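Local coordinates for protein transcriptional repressor, TetR family (Thermus thermophilus, PDB 3ANP) that represses transcription, controlling fatty acid degradation, and binds lauroyl-CoA, probably as the ligand that governs its hold on DNA, at residues K7-A17 against A39-Y50. Residues are numbered along the deposited sequence; the frame is centred on the assembly and turned at random.
Sequences KKRRRERIFRA and AHVSRGTFFNYY
In the three-helix DNA-binding head of this TetR-family repressor, Tyr49 of helix 43-49, at the end of the predicted helix-turn-helix, enters helix 7-17 as a knob among Lys7, Arg10, Arg11 and Ile14. The two helix axes cross at -102°, 10.5 Å apart at their closest. Arg10 lies across the Tyr49 ring at about a right angle, its CD 3.4 Å from Tyr49 OH, while its guanidinium runs on to take Val41 CG1 over one face. Arg11 wraps round the CD1 edge of the ring. Its chain extends with CG anti to the backbone N (chi1 178°) and bends at chi3, which brings NH1 to Tyr49 O at 2.8 Å, approaching from above the carbonyl plane. Tyr49 CD1 sits over one face of this guanidinium, and a water bridges Arg11 NH2 to Asn48 O. A leucine in place of Arg11 would probably leave Tyr49 O and the water without their donor and the CD1 edge of the Tyr49 ring less well covered. Ile14 fills the middle: CD1 packs against Tyr49 CD2 at 3.8 Å, whereas CG2 meets the edges of both Phe46 and Tyr50. Farther along, Ala39 CB rests 3.8 Å from Ala17 CB. Arg13 reaches the turn side-on, with NE (2.9 Å) and NH2 (3.1 Å) both donating to Ala39 O, which lies in the guanidinium plane. These two bonds tie helix 7-17 to the backbone just before the Schellman motif at His40. Tyr50 OH, close to Phe15 CB, hydrogen-bonds Asp59, and both aromatic residues also touch Val56 of helix 54-77. Phe46 packs on Ala32 and Ile35 of helix 32-39, so the contact joins helix 3-25 to the helix-turn-helix and borders the helix that leads into the ligand-binding domain.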
ATOM      1  N   LYS A   7       8.099   0.543  36.608  1.00 20.83           N
ATOM      2  CA  LYS A   7       7.135   0.334  35.521  1.00 20.63           C
ATOM      3  C   LYS A   7       7.857   0.197  34.183  1.00 20.73           C
ATOM      4  O   LYS A   7       7.476  -0.626  33.340  1.00 21.19           O
ATOM      5  CB  LYS A   7       6.138   1.495  35.450  1.00 20.21           C
ATOM      6  CG  LYS A   7       5.117   1.495  36.585  1.00 27.84           C
ATOM      7  CD  LYS A   7       4.174   2.675  36.469  1.00 30.34           C
ATOM      8  CE  LYS A   7       2.984   2.518  37.392  1.00 39.73           C
ATOM      9  NZ  LYS A   7       2.123   1.380  36.968  1.00 43.61           N
ATOM     10  N   LYS A   8       8.888   1.008  33.978  1.00 19.32           N
ATOM     11  CA  LYS A   8       9.645   0.919  32.738  1.00 20.61           C
ATOM     12  C   LYS A   8      10.355  -0.425  32.677  1.00 21.19           C
ATOM     13  O   LYS A   8      10.466  -1.025  31.606  1.00 18.48           O
ATOM     14  CB  LYS A   8      10.658   2.061  32.634  1.00 23.65           C
ATOM     15  CG  LYS A   8       9.998   3.411  32.398  1.00 27.99           C
ATOM     16  CD  LYS A   8      11.005   4.430  31.918  1.00 32.57           C
ATOM     17  CE  LYS A   8      10.308   5.721  31.506  1.00 37.51           C
ATOM     18  NZ  LYS A   8      11.255   6.689  30.879  1.00 39.92           N
ATOM     19  N   ARG A   9      10.838  -0.899  33.825  1.00 17.45           N
ATOM     20  CA  ARG A   9      11.503  -2.198  33.859  1.00 19.35           C
ATOM     21  C   ARG A   9      10.472  -3.283  33.577  1.00 18.74           C
ATOM     22  O   ARG A   9      10.737  -4.237  32.845  1.00 20.25           O
ATOM     23  CB  ARG A   9      12.147  -2.457  35.227  1.00 21.04           C
ATOM     24  CG  ARG A   9      13.420  -1.647  35.480  1.00 22.20           C
ATOM     25  CD  ARG A   9      14.620  -2.243  34.764  1.00 21.07           C
ATOM     26  NE  ARG A   9      14.993  -3.532  35.344  1.00 23.45           N
ATOM     27  CZ  ARG A   9      15.753  -4.441  34.731  1.00 24.28           C
ATOM     28  NH1 ARG A   9      16.231  -4.205  33.508  1.00 19.27           N
ATOM     29  NH2 ARG A   9      16.021  -5.594  35.332  1.00 21.89           N
ATOM     30  N   ARG A  10       9.294  -3.154  34.172  1.00 17.13           N
ATOM     31  CA  ARG A  10       8.265  -4.148  33.933  1.00 17.40           C
ATOM     32  C   ARG A  10       7.851  -4.181  32.457  1.00 18.51           C
ATOM     33  O   ARG A  10       7.667  -5.261  31.893  1.00 18.94           O
ATOM     34  CB  ARG A  10       7.048  -3.879  34.815  1.00 20.31           C
ATOM     35  CG  ARG A  10       5.879  -4.774  34.503  1.00 22.26           C
ATOM     36  CD  ARG A  10       4.834  -4.718  35.600  1.00 28.56           C
ATOM     37  NE  ARG A  10       5.201  -5.590  36.711  1.00 35.35           N
ATOM     38  CZ  ARG A  10       4.376  -5.935  37.696  1.00 39.15           C
ATOM     39  NH1 ARG A  10       3.126  -5.477  37.714  1.00 40.17           N
ATOM     40  NH2 ARG A  10       4.793  -6.761  38.651  1.00 39.27           N
ATOM     41  N   ARG A  11       7.707  -3.011  31.832  1.00 19.16           N
ATOM     42  CA  ARG A  11       7.325  -2.986  30.420  1.00 19.48           C
ATOM     43  C   ARG A  11       8.407  -3.648  29.569  1.00 20.93           C
ATOM     44  O   ARG A  11       8.102  -4.426  28.662  1.00 14.91           O
ATOM     45  CB  ARG A  11       7.103  -1.553  29.922  1.00 17.43           C
ATOM     46  CG  ARG A  11       6.753  -1.474  28.430  1.00 20.05           C
ATOM     47  CD  ARG A  11       6.522  -0.033  28.001  1.00 23.22           C
ATOM     48  NE  ARG A  11       5.333   0.497  28.652  1.00 30.04           N
ATOM     49  CZ  ARG A  11       4.087   0.226  28.264  1.00 28.23           C
ATOM     50  NH1 ARG A  11       3.873  -0.559  27.219  1.00 23.67           N
ATOM     51  NH2 ARG A  11       3.061   0.722  28.938  1.00 29.77           N
ATOM     52  N   GLU A  12       9.670  -3.356  29.864  1.00 18.57           N
ATOM     53  CA  GLU A  12      10.744  -3.941  29.067  1.00 20.12           C
ATOM     54  C   GLU A  12      10.831  -5.459  29.240  1.00 17.33           C
ATOM     55  O   GLU A  12      11.120  -6.176  28.286  1.00 20.58           O
ATOM     56  CB  GLU A  12      12.091  -3.280  29.395  1.00 18.37           C
ATOM     57  CG  GLU A  12      13.160  -3.498  28.321  1.00 26.60           C
ATOM     58  CD  GLU A  12      14.151  -4.616  28.648  1.00 33.14           C
ATOM     59  OE1 GLU A  12      14.974  -4.968  27.761  1.00 31.23           O
ATOM     60  OE2 GLU A  12      14.121  -5.138  29.788  1.00 32.34           O
ATOM     61  N   ARG A  13      10.559  -5.958  30.442  1.00 19.08           N
ATOM     62  CA  ARG A  13      10.624  -7.397  30.665  1.00 20.68           C
ATOM     63  C   ARG A  13       9.488  -8.095  29.904  1.00 21.53           C
ATOM     64  O   ARG A  13       9.684  -9.150  29.302  1.00 16.97           O
ATOM     65  CB  ARG A  13      10.540  -7.715  32.163  1.00 23.03           C
ATOM     66  CG  ARG A  13      10.885  -9.162  32.477  1.00 29.09           C
ATOM     67  CD  ARG A  13      10.909  -9.445  33.971  1.00 30.96           C
ATOM     68  NE  ARG A  13       9.578  -9.432  34.577  1.00 30.43           N
ATOM     69  CZ  ARG A  13       9.143  -8.494  35.415  1.00 33.07           C
ATOM     70  NH1 ARG A  13       9.934  -7.476  35.746  1.00 34.43           N
ATOM     71  NH2 ARG A  13       7.927  -8.584  35.942  1.00 31.48           N
ATOM     72  N   ILE A  14       8.295  -7.510  29.938  1.00 19.12           N
ATOM     73  CA  ILE A  14       7.167  -8.081  29.212  1.00 19.89           C
ATOM     74  C   ILE A  14       7.523  -8.067  27.716  1.00 19.23           C
ATOM     75  O   ILE A  14       7.338  -9.058  27.013  1.00 19.05           O
ATOM     76  CB  ILE A  14       5.878  -7.252  29.458  1.00 18.61           C
ATOM     77  CG1 ILE A  14       5.413  -7.449  30.913  1.00 19.37           C
ATOM     78  CG2 ILE A  14       4.783  -7.662  28.452  1.00 16.43           C
ATOM     79  CD1 ILE A  14       4.360  -6.451  31.376  1.00 21.73           C
ATOM     80  N   PHE A  15       8.045  -6.935  27.237  1.00 16.54           N
ATOM     81  CA  PHE A  15       8.436  -6.821  25.840  1.00 16.00           C
ATOM     82  C   PHE A  15       9.435  -7.920  25.455  1.00 17.71           C
ATOM     83  O   PHE A  15       9.256  -8.636  24.457  1.00 14.52           O
ATOM     84  CB  PHE A  15       9.044  -5.437  25.580  1.00 19.27           C
ATOM     85  CG  PHE A  15       9.601  -5.274  24.193  1.00 21.31           C
ATOM     86  CD1 PHE A  15      10.966  -5.426  23.950  1.00 20.38           C
ATOM     87  CD2 PHE A  15       8.755  -5.003  23.120  1.00 16.27           C
ATOM     88  CE1 PHE A  15      11.480  -5.316  22.656  1.00 19.37           C
ATOM     89  CE2 PHE A  15       9.254  -4.891  21.831  1.00 17.15           C
ATOM     90  CZ  PHE A  15      10.627  -5.050  21.597  1.00 21.56           C
ATOM     91  N   ARG A  16      10.490  -8.065  26.252  1.00 16.57           N
ATOM     92  CA  ARG A  16      11.493  -9.083  25.961  1.00 16.67           C
ATOM     93  C   ARG A  16      10.903 -10.473  25.950  1.00 16.62           C
ATOM     94  O   ARG A  16      11.212 -11.288  25.063  1.00 16.16           O
ATOM     95  CB  ARG A  16      12.636  -9.026  26.980  1.00 16.91           C
ATOM     96  CG  ARG A  16      13.513  -7.802  26.799  1.00 22.84           C
ATOM     97  CD  ARG A  16      14.857  -7.962  27.507  1.00 28.67           C
ATOM     98  NE  ARG A  16      14.717  -7.886  28.953  1.00 30.70           N
ATOM     99  CZ  ARG A  16      14.772  -8.930  29.773  1.00 37.00           C
ATOM    100  NH1 ARG A  16      14.972 -10.153  29.290  1.00 38.60           N
ATOM    101  NH2 ARG A  16      14.606  -8.749  31.078  1.00 40.14           N
ATOM    102  N   ALA A  17      10.065 -10.753  26.945  1.00 16.94           N
ATOM    103  CA  ALA A  17       9.423 -12.060  27.059  1.00 18.66           C
ATOM    104  C   ALA A  17       8.585 -12.368  25.814  1.00 17.14           C
ATOM    105  O   ALA A  17       8.641 -13.470  25.269  1.00 14.98           O
ATOM    106  CB  ALA A  17       8.544 -12.094  28.293  1.00 18.86           C
ATOM    107  N   ALA A  39       6.881 -13.567  31.580  1.00 19.60           N
ATOM    108  CA  ALA A  39       7.334 -12.306  32.174  1.00 22.84           C
ATOM    109  C   ALA A  39       6.985 -12.205  33.665  1.00 24.81           C
ATOM    110  O   ALA A  39       7.249 -11.184  34.315  1.00 22.84           O
ATOM    111  CB  ALA A  39       6.711 -11.112  31.419  1.00 19.39           C
ATOM    112  N   HIS A  40       6.386 -13.271  34.184  1.00 25.96           N
ATOM    113  CA  HIS A  40       5.953 -13.351  35.573  1.00 29.64           C
ATOM    114  C   HIS A  40       5.005 -12.224  35.998  1.00 28.03           C
ATOM    115  O   HIS A  40       5.224 -11.549  37.014  1.00 24.83           O
ATOM    116  CB  HIS A  40       7.154 -13.410  36.528  1.00 33.25           C
ATOM    117  CG  HIS A  40       6.820 -14.000  37.865  1.00 44.37           C
ATOM    118  ND1 HIS A  40       7.577 -13.773  38.996  1.00 48.43           N
ATOM    119  CD2 HIS A  40       5.811 -14.821  38.249  1.00 46.73           C
ATOM    120  CE1 HIS A  40       7.048 -14.424  40.018  1.00 48.35           C
ATOM    121  NE2 HIS A  40       5.975 -15.068  39.591  1.00 46.97           N
ATOM    122  N   VAL A  41       3.953 -12.015  35.208  1.00 23.62           N
ATOM    123  CA  VAL A  41       2.934 -11.014  35.527  1.00 20.79           C
ATOM    124  C   VAL A  41       1.606 -11.691  35.233  1.00 19.48           C
ATOM    125  O   VAL A  41       1.588 -12.774  34.664  1.00 19.36           O
ATOM    126  CB  VAL A  41       3.068  -9.730  34.663  1.00 19.58           C
ATOM    127  CG1 VAL A  41       4.411  -9.043  34.962  1.00 19.66           C
ATOM    128  CG2 VAL A  41       2.951 -10.071  33.171  1.00 19.92           C
ATOM    129  N   SER A  42       0.493 -11.083  35.629  1.00 20.10           N
ATOM    130  CA  SER A  42      -0.807 -11.695  35.345  1.00 20.43           C
ATOM    131  C   SER A  42      -1.209 -11.370  33.909  1.00 22.51           C
ATOM    132  O   SER A  42      -0.660 -10.457  33.300  1.00 21.35           O
ATOM    133  CB  SER A  42      -1.882 -11.140  36.283  1.00 21.82           C
ATOM    134  OG  SER A  42      -2.140  -9.782  35.975  1.00 22.98           O
ATOM    135  N   ARG A  43      -2.176 -12.114  33.380  1.00 22.30           N
ATOM    136  CA  ARG A  43      -2.667 -11.879  32.032  1.00 22.68           C
ATOM    137  C   ARG A  43      -3.228 -10.460  31.989  1.00 23.00           C
ATOM    138  O   ARG A  43      -3.058  -9.731  31.005  1.00 22.35           O
ATOM    139  CB  ARG A  43      -3.759 -12.902  31.688  1.00 23.57           C
ATOM    140  CG  ARG A  43      -4.405 -12.699  30.315  1.00 23.57           C
ATOM    141  CD  ARG A  43      -5.602 -13.613  30.122  1.00 19.94           C
ATOM    142  NE  ARG A  43      -6.339 -13.284  28.898  1.00 21.42           N
ATOM    143  CZ  ARG A  43      -6.099 -13.830  27.707  1.00 23.20           C
ATOM    144  NH1 ARG A  43      -5.145 -14.738  27.573  1.00 19.13           N
ATOM    145  NH2 ARG A  43      -6.812 -13.465  26.644  1.00 20.26           N
ATOM    146  N   GLY A  44      -3.885 -10.061  33.077  1.00 23.14           N
ATOM    147  CA  GLY A  44      -4.442  -8.723  33.151  1.00 20.54           C
ATOM    148  C   GLY A  44      -3.372  -7.641  33.079  1.00 20.44           C
ATOM    149  O   GLY A  44      -3.576  -6.591  32.473  1.00 20.96           O
ATOM    150  N   THR A  45      -2.227  -7.889  33.701  1.00 19.19           N
ATOM    151  CA  THR A  45      -1.130  -6.918  33.693  1.00 19.55           C
ATOM    152  C   THR A  45      -0.511  -6.811  32.291  1.00 17.54           C
ATOM    153  O   THR A  45      -0.131  -5.728  31.847  1.00 17.77           O
ATOM    154  CB  THR A  45      -0.049  -7.317  34.725  1.00 21.01           C
ATOM    155  OG1 THR A  45      -0.589  -7.157  36.035  1.00 19.72           O
ATOM    156  CG2 THR A  45       1.207  -6.451  34.588  1.00 20.92           C
ATOM    157  N   PHE A  46      -0.414  -7.932  31.595  1.00 18.19           N
ATOM    158  CA  PHE A  46       0.122  -7.902  30.243  1.00 17.52           C
ATOM    159  C   PHE A  46      -0.724  -6.945  29.399  1.00 16.83           C
ATOM    160  O   PHE A  46      -0.184  -6.123  28.668  1.00 18.07           O
ATOM    161  CB  PHE A  46       0.071  -9.277  29.586  1.00 16.32           C
ATOM    162  CG  PHE A  46       0.253  -9.217  28.094  1.00 19.60           C
ATOM    163  CD1 PHE A  46       1.523  -9.027  27.546  1.00 19.95           C
ATOM    164  CD2 PHE A  46      -0.852  -9.232  27.243  1.00 16.53           C
ATOM    165  CE1 PHE A  46       1.689  -8.844  26.169  1.00 16.54           C
ATOM    166  CE2 PHE A  46      -0.701  -9.048  25.870  1.00 20.78           C
ATOM    167  CZ  PHE A  46       0.570  -8.851  25.331  1.00 18.15           C
ATOM    168  N   PHE A  47      -2.049  -7.057  29.489  1.00 17.28           N
ATOM    169  CA  PHE A  47      -2.913  -6.178  28.701  1.00 19.67           C
ATOM    170  C   PHE A  47      -2.859  -4.720  29.118  1.00 20.91           C
ATOM    171  O   PHE A  47      -3.135  -3.825  28.307  1.00 21.00           O
ATOM    172  CB  PHE A  47      -4.363  -6.688  28.706  1.00 18.98           C
ATOM    173  CG  PHE A  47      -4.573  -7.876  27.811  1.00 22.22           C
ATOM    174  CD1 PHE A  47      -4.319  -7.777  26.436  1.00 18.47           C
ATOM    175  CD2 PHE A  47      -4.981  -9.103  28.335  1.00 24.33           C
ATOM    176  CE1 PHE A  47      -4.468  -8.886  25.595  1.00 21.81           C
ATOM    177  CE2 PHE A  47      -5.134 -10.222  27.504  1.00 24.92           C
ATOM    178  CZ  PHE A  47      -4.876 -10.111  26.133  1.00 24.42           C
ATOM    179  N   ASN A  48      -2.497  -4.467  30.372  1.00 20.98           N
ATOM    180  CA  ASN A  48      -2.385  -3.090  30.829  1.00 22.20           C
ATOM    181  C   ASN A  48      -1.219  -2.428  30.118  1.00 19.66           C
ATOM    182  O   ASN A  48      -1.265  -1.240  29.812  1.00 19.35           O
ATOM    183  CB  ASN A  48      -2.167  -3.018  32.351  1.00 25.54           C
ATOM    184  CG  ASN A  48      -3.418  -3.358  33.128  1.00 27.28           C
ATOM    185  OD1 ASN A  48      -4.525  -3.062  32.685  1.00 32.55           O
ATOM    186  ND2 ASN A  48      -3.252  -3.965  34.296  1.00 32.47           N
ATOM    187  N   TYR A  49      -0.180  -3.205  29.836  1.00 18.33           N
ATOM    188  CA  TYR A  49       1.000  -2.665  29.156  1.00 17.19           C
ATOM    189  C   TYR A  49       0.887  -2.697  27.630  1.00 17.88           C
ATOM    190  O   TYR A  49       1.337  -1.767  26.955  1.00 17.31           O
ATOM    191  CB  TYR A  49       2.247  -3.431  29.608  1.00 19.30           C
ATOM    192  CG  TYR A  49       2.725  -2.980  30.980  1.00 18.39           C
ATOM    193  CD1 TYR A  49       3.699  -1.989  31.106  1.00 20.39           C
ATOM    194  CD2 TYR A  49       2.149  -3.497  32.145  1.00 19.97           C
ATOM    195  CE1 TYR A  49       4.095  -1.512  32.360  1.00 22.90           C
ATOM    196  CE2 TYR A  49       2.537  -3.035  33.404  1.00 19.29           C
ATOM    197  CZ  TYR A  49       3.511  -2.042  33.499  1.00 21.65           C
ATOM    198  OH  TYR A  49       3.903  -1.577  34.726  1.00 23.16           O
ATOM    199  N   TYR A  50       0.283  -3.767  27.112  1.00 15.62           N
ATOM    200  CA  TYR A  50       0.073  -3.988  25.676  1.00 17.84           C
ATOM    201  C   TYR A  50      -1.370  -4.480  25.494  1.00 16.61           C
ATOM    202  O   TYR A  50      -1.656  -5.661  25.655  1.00 17.62           O
ATOM    203  CB  TYR A  50       1.071  -5.047  25.167  1.00 15.92           C
ATOM    204  CG  TYR A  50       2.509  -4.552  25.168  1.00 16.14           C
ATOM    205  CD1 TYR A  50       2.958  -3.656  24.186  1.00 13.69           C
ATOM    206  CD2 TYR A  50       3.408  -4.943  26.169  1.00 16.18           C
ATOM    207  CE1 TYR A  50       4.251  -3.156  24.198  1.00 18.86           C
ATOM    208  CE2 TYR A  50       4.718  -4.448  26.185  1.00 16.67           C
ATOM    209  CZ  TYR A  50       5.129  -3.553  25.200  1.00 16.89           C
ATOM    210  OH  TYR A  50       6.400  -3.021  25.219  1.00 20.81           O
TER
HETATM  211  O   HOH W   1       0.013   1.116  28.302  1.00 37.17           O